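Putative diflavin flavoprotein A 5 (Nostoc sp. PCC 7120, PDB 4FEK) probably carries electrons from NADH to oxygen, reducing it to water, its N-terminal part, crystallised here, being the metallo-beta-lactamase-like domain of a flavodiiron protein. Local coordinates at residues R7-L21 against S62-T74. Sequence-based numbering, arbitrary orientation.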
loop_
_atom_site.group_PDB
_atom_site.type_symbol
_atom_site.label_atom_id
_atom_site.label_comp_id
_atom_site.label_asym_id
_atom_site.label_seq_id
_atom_site.Cartn_x
_atom_site.Cartn_y
_atom_site.Cartn_z
ATOM N N ARG A 7 4.429 -10.606 -17.029
ATOM C CA ARG A 7 4.426 -9.664 -15.912
ATOM C C ARG A 7 5.535 -8.643 -16.127
ATOM O O ARG A 7 6.620 -8.985 -16.589
ATOM C CB ARG A 7 4.645 -10.410 -14.598
ATOM C CG ARG A 7 3.564 -11.430 -14.315
ATOM C CD ARG A 7 3.698 -12.079 -12.944
ATOM N NE ARG A 7 2.561 -12.964 -12.722
ATOM C CZ ARG A 7 2.462 -13.838 -11.729
ATOM N NH1 ARG A 7 3.441 -13.959 -10.844
ATOM N NH2 ARG A 7 1.375 -14.592 -11.627
ATOM N N ASP A 8 5.265 -7.385 -15.812
ATOM C CA ASP A 8 6.297 -6.343 -15.943
ATOM C C ASP A 8 6.148 -5.325 -14.812
ATOM O O ASP A 8 5.222 -5.416 -14.002
ATOM C CB ASP A 8 6.224 -5.652 -17.315
ATOM C CG ASP A 8 4.910 -4.894 -17.542
ATOM O OD1 ASP A 8 4.272 -4.440 -16.568
ATOM O OD2 ASP A 8 4.513 -4.731 -18.714
ATOM N N VAL A 9 7.031 -4.338 -14.769
ATOM C CA VAL A 9 6.888 -3.274 -13.790
ATOM C C VAL A 9 6.813 -1.943 -14.512
ATOM O O VAL A 9 7.633 -1.632 -15.368
ATOM C CB VAL A 9 8.052 -3.279 -12.756
ATOM C CG1 VAL A 9 7.894 -2.122 -11.774
ATOM C CG2 VAL A 9 8.081 -4.600 -12.026
ATOM N N GLN A 10 5.806 -1.157 -14.169
ATOM C CA GLN A 10 5.593 0.134 -14.784
ATOM C C GLN A 10 6.053 1.204 -13.783
ATOM O O GLN A 10 5.551 1.266 -12.653
ATOM C CB GLN A 10 4.097 0.219 -15.125
ATOM C CG GLN A 10 3.604 1.420 -15.862
ATOM C CD GLN A 10 2.108 1.301 -16.126
ATOM O OE1 GLN A 10 1.351 0.846 -15.261
ATOM N NE2 GLN A 10 1.679 1.686 -17.312
ATOM N N VAL A 11 7.030 2.027 -14.177
ATOM C CA VAL A 11 7.557 3.059 -13.282
ATOM C C VAL A 11 7.220 4.460 -13.807
ATOM O O VAL A 11 7.412 4.733 -14.984
ATOM C CB VAL A 11 9.077 2.922 -13.132
ATOM C CG1 VAL A 11 9.601 3.895 -12.075
ATOM C CG2 VAL A 11 9.442 1.483 -12.769
ATOM N N LEU A 12 6.731 5.339 -12.935
ATOM C CA LEU A 12 6.268 6.666 -13.337
ATOM C C LEU A 12 6.416 7.629 -12.162
ATOM O O LEU A 12 6.122 7.271 -11.019
ATOM C CB LEU A 12 4.790 6.586 -13.735
ATOM C CG LEU A 12 4.104 7.364 -14.872
ATOM C CD1 LEU A 12 2.847 8.088 -14.367
ATOM C CD2 LEU A 12 5.014 8.336 -15.642
ATOM N N PRO A 13 6.895 8.857 -12.427
ATOM C CA PRO A 13 6.827 9.936 -11.436
ATOM C C PRO A 13 5.366 10.298 -11.177
ATOM O O PRO A 13 4.589 10.388 -12.124
ATOM C CB PRO A 13 7.505 11.122 -12.146
ATOM C CG PRO A 13 8.350 10.513 -13.213
ATOM C CD PRO A 13 7.644 9.246 -13.637
ATOM N N ILE A 14 4.985 10.488 -9.921
ATOM C CA ILE A 14 3.598 10.833 -9.633
ATOM C C ILE A 14 3.482 12.139 -8.875
ATOM O O ILE A 14 2.415 12.748 -8.831
ATOM C CB ILE A 14 2.864 9.706 -8.869
ATOM C CG1 ILE A 14 3.501 9.498 -7.487
ATOM C CG2 ILE A 14 2.878 8.446 -9.697
ATOM C CD1 ILE A 14 2.785 8.425 -6.600
ATOM N N ALA A 15 4.585 12.568 -8.282
ATOM C CA ALA A 15 4.586 13.787 -7.507
ATOM C C ALA A 15 6.020 14.210 -7.264
ATOM O O ALA A 15 6.939 13.502 -7.646
ATOM C CB ALA A 15 3.876 13.566 -6.178
ATOM N N THR A 16 6.201 15.354 -6.611
ATOM C CA THR A 16 7.535 15.833 -6.268
ATOM C C THR A 16 8.296 14.772 -5.491
ATOM O O THR A 16 7.848 14.338 -4.441
ATOM C CB THR A 16 7.483 17.136 -5.457
ATOM O OG1 THR A 16 6.761 18.127 -6.202
ATOM C CG2 THR A 16 8.892 17.641 -5.164
ATOM N N ASN A 17 9.422 14.328 -6.053
ATOM C CA ASN A 17 10.273 13.316 -5.432
ATOM C C ASN A 17 9.578 11.975 -5.226
ATOM O O ASN A 17 10.045 11.149 -4.445
ATOM C CB ASN A 17 10.804 13.801 -4.090
ATOM C CG ASN A 17 11.737 14.999 -4.227
ATOM O OD1 ASN A 17 12.597 15.044 -5.121
ATOM N ND2 ASN A 17 11.577 15.962 -3.339
ATOM N N THR A 18 8.498 11.748 -5.955
ATOM C CA THR A 18 7.725 10.518 -5.761
ATOM C C THR A 18 7.483 9.764 -7.056
ATOM O O THR A 18 7.015 10.342 -8.058
ATOM C CB THR A 18 6.366 10.833 -5.099
ATOM O OG1 THR A 18 6.569 11.708 -3.986
ATOM C CG2 THR A 18 5.646 9.535 -4.617
ATOM N N LYS A 19 7.760 8.458 -7.014
ATOM C CA LYS A 19 7.479 7.556 -8.123
ATOM C C LYS A 19 6.683 6.339 -7.660
ATOM O O LYS A 19 6.820 5.915 -6.503
ATOM C CB LYS A 19 8.776 7.019 -8.730
ATOM C CG LYS A 19 9.675 8.113 -9.311
ATOM C CD LYS A 19 10.924 7.500 -9.950
ATOM C CE LYS A 19 11.723 8.573 -10.709
ATOM N NZ LYS A 19 13.126 8.129 -10.980
ATOM N N VAL A 20 5.892 5.780 -8.574
ATOM C CA VAL A 20 5.219 4.493 -8.345
ATOM C C VAL A 20 5.935 3.453 -9.186
ATOM O O VAL A 20 6.424 3.773 -10.284
ATOM C CB VAL A 20 3.684 4.534 -8.666
ATOM C CG1 VAL A 20 3.406 4.904 -10.135
ATOM C CG2 VAL A 20 3.015 3.169 -8.343
ATOM N N LEU A 21 6.062 2.242 -8.633
ATOM C CA LEU A 21 6.400 1.055 -9.394
ATOM C C LEU A 21 5.182 0.145 -9.342
ATOM O O LEU A 21 4.833 -0.330 -8.267
ATOM C CB LEU A 21 7.600 0.325 -8.762
ATOM C CG LEU A 21 8.987 0.945 -8.983
ATOM C CD1 LEU A 21 9.160 2.184 -8.114
ATOM C CD2 LEU A 21 10.098 -0.079 -8.710
ATOM N N SER A 62 5.793 -13.351 -5.637
ATOM C CA SER A 62 5.465 -13.607 -7.034
ATOM C C SER A 62 6.016 -12.523 -7.967
ATOM O O SER A 62 6.357 -12.791 -9.130
ATOM C CB SER A 62 3.946 -13.738 -7.190
ATOM O OG SER A 62 3.595 -13.900 -8.551
ATOM N N PHE A 63 6.120 -11.307 -7.440
ATOM C CA PHE A 63 6.620 -10.150 -8.189
ATOM C C PHE A 63 8.050 -9.764 -7.770
ATOM O O PHE A 63 8.612 -8.796 -8.284
ATOM C CB PHE A 63 5.735 -8.945 -7.906
ATOM C CG PHE A 63 4.436 -8.937 -8.657
ATOM C CD1 PHE A 63 4.405 -9.113 -10.034
ATOM C CD2 PHE A 63 3.242 -8.689 -7.986
ATOM C CE1 PHE A 63 3.207 -9.059 -10.730
ATOM C CE2 PHE A 63 2.035 -8.649 -8.682
ATOM C CZ PHE A 63 2.031 -8.832 -10.058
HETATM N N MSE A 64 8.624 -10.512 -6.834
HETATM C CA MSE A 64 9.875 -10.114 -6.189
HETATM C C MSE A 64 11.003 -9.810 -7.158
HETATM O O MSE A 64 11.633 -8.750 -7.065
HETATM C CB MSE A 64 10.353 -11.197 -5.230
HETATM C CG MSE A 64 11.742 -10.947 -4.670
HETATM SE SE MSE A 64 12.306 -12.408 -3.488
HETATM C CE MSE A 64 12.266 -13.890 -4.769
ATOM N N LYS A 65 11.257 -10.741 -8.071
ATOM C CA LYS A 65 12.381 -10.604 -8.993
ATOM C C LYS A 65 12.261 -9.386 -9.895
ATOM O O LYS A 65 13.190 -8.586 -9.974
ATOM C CB LYS A 65 12.583 -11.861 -9.840
ATOM C CG LYS A 65 13.795 -11.748 -10.768
ATOM C CD LYS A 65 13.926 -12.957 -11.699
ATOM C CE LYS A 65 15.203 -12.903 -12.529
ATOM N NZ LYS A 65 16.439 -13.153 -11.728
ATOM N N ILE A 66 11.119 -9.219 -10.566
ATOM C CA ILE A 66 10.987 -8.063 -11.458
ATOM C C ILE A 66 10.901 -6.749 -10.684
ATOM O O ILE A 66 11.349 -5.707 -11.163
ATOM C CB ILE A 66 9.805 -8.187 -12.456
ATOM C CG1 ILE A 66 8.478 -8.346 -11.720
ATOM C CG2 ILE A 66 10.025 -9.354 -13.410
ATOM C CD1 ILE A 66 7.278 -8.362 -12.653
ATOM N N TYR A 67 10.337 -6.810 -9.477
ATOM C CA TYR A 67 10.320 -5.660 -8.607
ATOM C C TYR A 67 11.737 -5.167 -8.276
ATOM O O TYR A 67 12.050 -3.996 -8.455
ATOM C CB TYR A 67 9.596 -5.998 -7.315
ATOM C CG TYR A 67 9.668 -4.868 -6.330
ATOM C CD1 TYR A 67 9.047 -3.653 -6.593
ATOM C CD2 TYR A 67 10.381 -5.007 -5.143
ATOM C CE1 TYR A 67 9.112 -2.607 -5.688
ATOM C CE2 TYR A 67 10.463 -3.969 -4.236
ATOM C CZ TYR A 67 9.821 -2.775 -4.510
ATOM O OH TYR A 67 9.900 -1.759 -3.586
ATOM N N LEU A 68 12.575 -6.062 -7.766
ATOM C CA LEU A 68 13.930 -5.688 -7.371
ATOM C C LEU A 68 14.777 -5.169 -8.540
ATOM O O LEU A 68 15.552 -4.215 -8.376
ATOM C CB LEU A 68 14.625 -6.864 -6.686
ATOM C CG LEU A 68 14.017 -7.205 -5.323
ATOM C CD1 LEU A 68 14.634 -8.481 -4.781
ATOM C CD2 LEU A 68 14.157 -6.052 -4.334
ATOM N N GLU A 69 14.642 -5.800 -9.706
ATOM C CA GLU A 69 15.292 -5.295 -10.927
ATOM C C GLU A 69 14.880 -3.863 -11.254
ATOM O O GLU A 69 15.737 -3.022 -11.517
ATOM C CB GLU A 69 14.995 -6.202 -12.124
ATOM C CG GLU A 69 15.551 -7.625 -11.962
ATOM C CD GLU A 69 15.717 -8.358 -13.296
ATOM O OE1 GLU A 69 15.692 -7.688 -14.358
ATOM O OE2 GLU A 69 15.873 -9.599 -13.282
ATOM N N ALA A 70 13.572 -3.580 -11.237
ATOM C CA ALA A 70 13.094 -2.222 -11.491
ATOM C C ALA A 70 13.543 -1.228 -10.402
ATOM O O ALA A 70 13.897 -0.074 -10.686
ATOM C CB ALA A 70 11.560 -2.207 -11.638
ATOM N N LEU A 71 13.536 -1.684 -9.158
ATOM C CA LEU A 71 13.869 -0.813 -8.039
ATOM C C LEU A 71 15.346 -0.423 -8.153
ATOM O O LEU A 71 15.708 0.743 -7.975
ATOM C CB LEU A 71 13.600 -1.531 -6.714
ATOM C CG LEU A 71 13.937 -0.747 -5.453
ATOM C CD1 LEU A 71 13.036 0.460 -5.369
ATOM C CD2 LEU A 71 13.835 -1.638 -4.205
ATOM N N GLN A 72 16.186 -1.408 -8.476
ATOM C CA GLN A 72 17.617 -1.179 -8.692
ATOM C C GLN A 72 17.884 -0.194 -9.821
ATOM O O GLN A 72 18.872 0.531 -9.797
ATOM C CB GLN A 72 18.342 -2.494 -8.998
ATOM C CG GLN A 72 19.152 -3.034 -7.844
ATOM C CD GLN A 72 20.127 -4.137 -8.263
ATOM O OE1 GLN A 72 20.210 -4.506 -9.435
ATOM N NE2 GLN A 72 20.858 -4.672 -7.294
ATOM N N GLN A 73 17.006 -0.166 -10.813
ATOM C CA GLN A 73 17.146 0.789 -11.899
ATOM C C GLN A 73 16.673 2.179 -11.510
ATOM O O GLN A 73 17.028 3.149 -12.162
ATOM C CB GLN A 73 16.437 0.290 -13.162
ATOM C CG GLN A 73 17.032 -1.020 -13.695
ATOM C CD GLN A 73 16.234 -1.629 -14.840
ATOM O OE1 GLN A 73 15.193 -1.103 -15.243
ATOM N NE2 GLN A 73 16.723 -2.750 -15.371
ATOM N N THR A 74 15.899 2.283 -10.431
ATOM C CA THR A 74 15.320 3.556 -10.031
ATOM C C THR A 74 16.081 4.241 -8.894
ATOM O O THR A 74 16.205 5.460 -8.852
ATOM C CB THR A 74 13.862 3.361 -9.553
ATOM O OG1 THR A 74 13.154 2.558 -10.503
ATOM C CG2 THR A 74 13.171 4.697 -9.381
#
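Arg7, Leu21 and Thr74 are spread along the seam where helix 62-74 lies on a face of the seven-stranded sheet, over its edge hairpin, strands 8-15 and 18-21. The helix axis passes 8.0 Å from that of the edge strand 8-15, at -38°. At one end Arg7, extended from CG to NE, crosses the Phe63 side chain at about a right angle: its CD lies 3.8 Å from Phe63 CE1, its CB rests on Ile66 CD1, and the guanidinium, its plane 56° from the phenyl ring, ends beside Ser62, too close there for the detail to be trusted. Arg7 NE makes a weak hydrogen bond to Ser25 OG. In the middle, Leu21 reaches the helix through one methyl, CD2, which sits 3.9 Å from Ala70 CB and 3.8 Å from Leu71 N, with Tyr67 CE1 just beyond. Val9 meets the small Ala70 side chain with CG1 at 3.7 Å, while its CG2 packs on Ile66 CG1. At the far end Lys19 and Thr74 reach toward each other tip to tip, Thr74 CG2, anti to the backbone N, lying 3.6 Å from Lys19 CD. Thr74 OG1 donates a hydrogen bond to Ala70 O, 2.7 Å away. Aliphatic packing thus dominates this helix-on-sheet layer of the metallo-beta-lactamase alpha-beta/beta-alpha sandwich; the Thr74 hydroxyl, near Val11 and Leu21 methyls, is satisfied by its own helix, and that of Tyr67 by Ser45, so neither needs a polar partner from the hairpin.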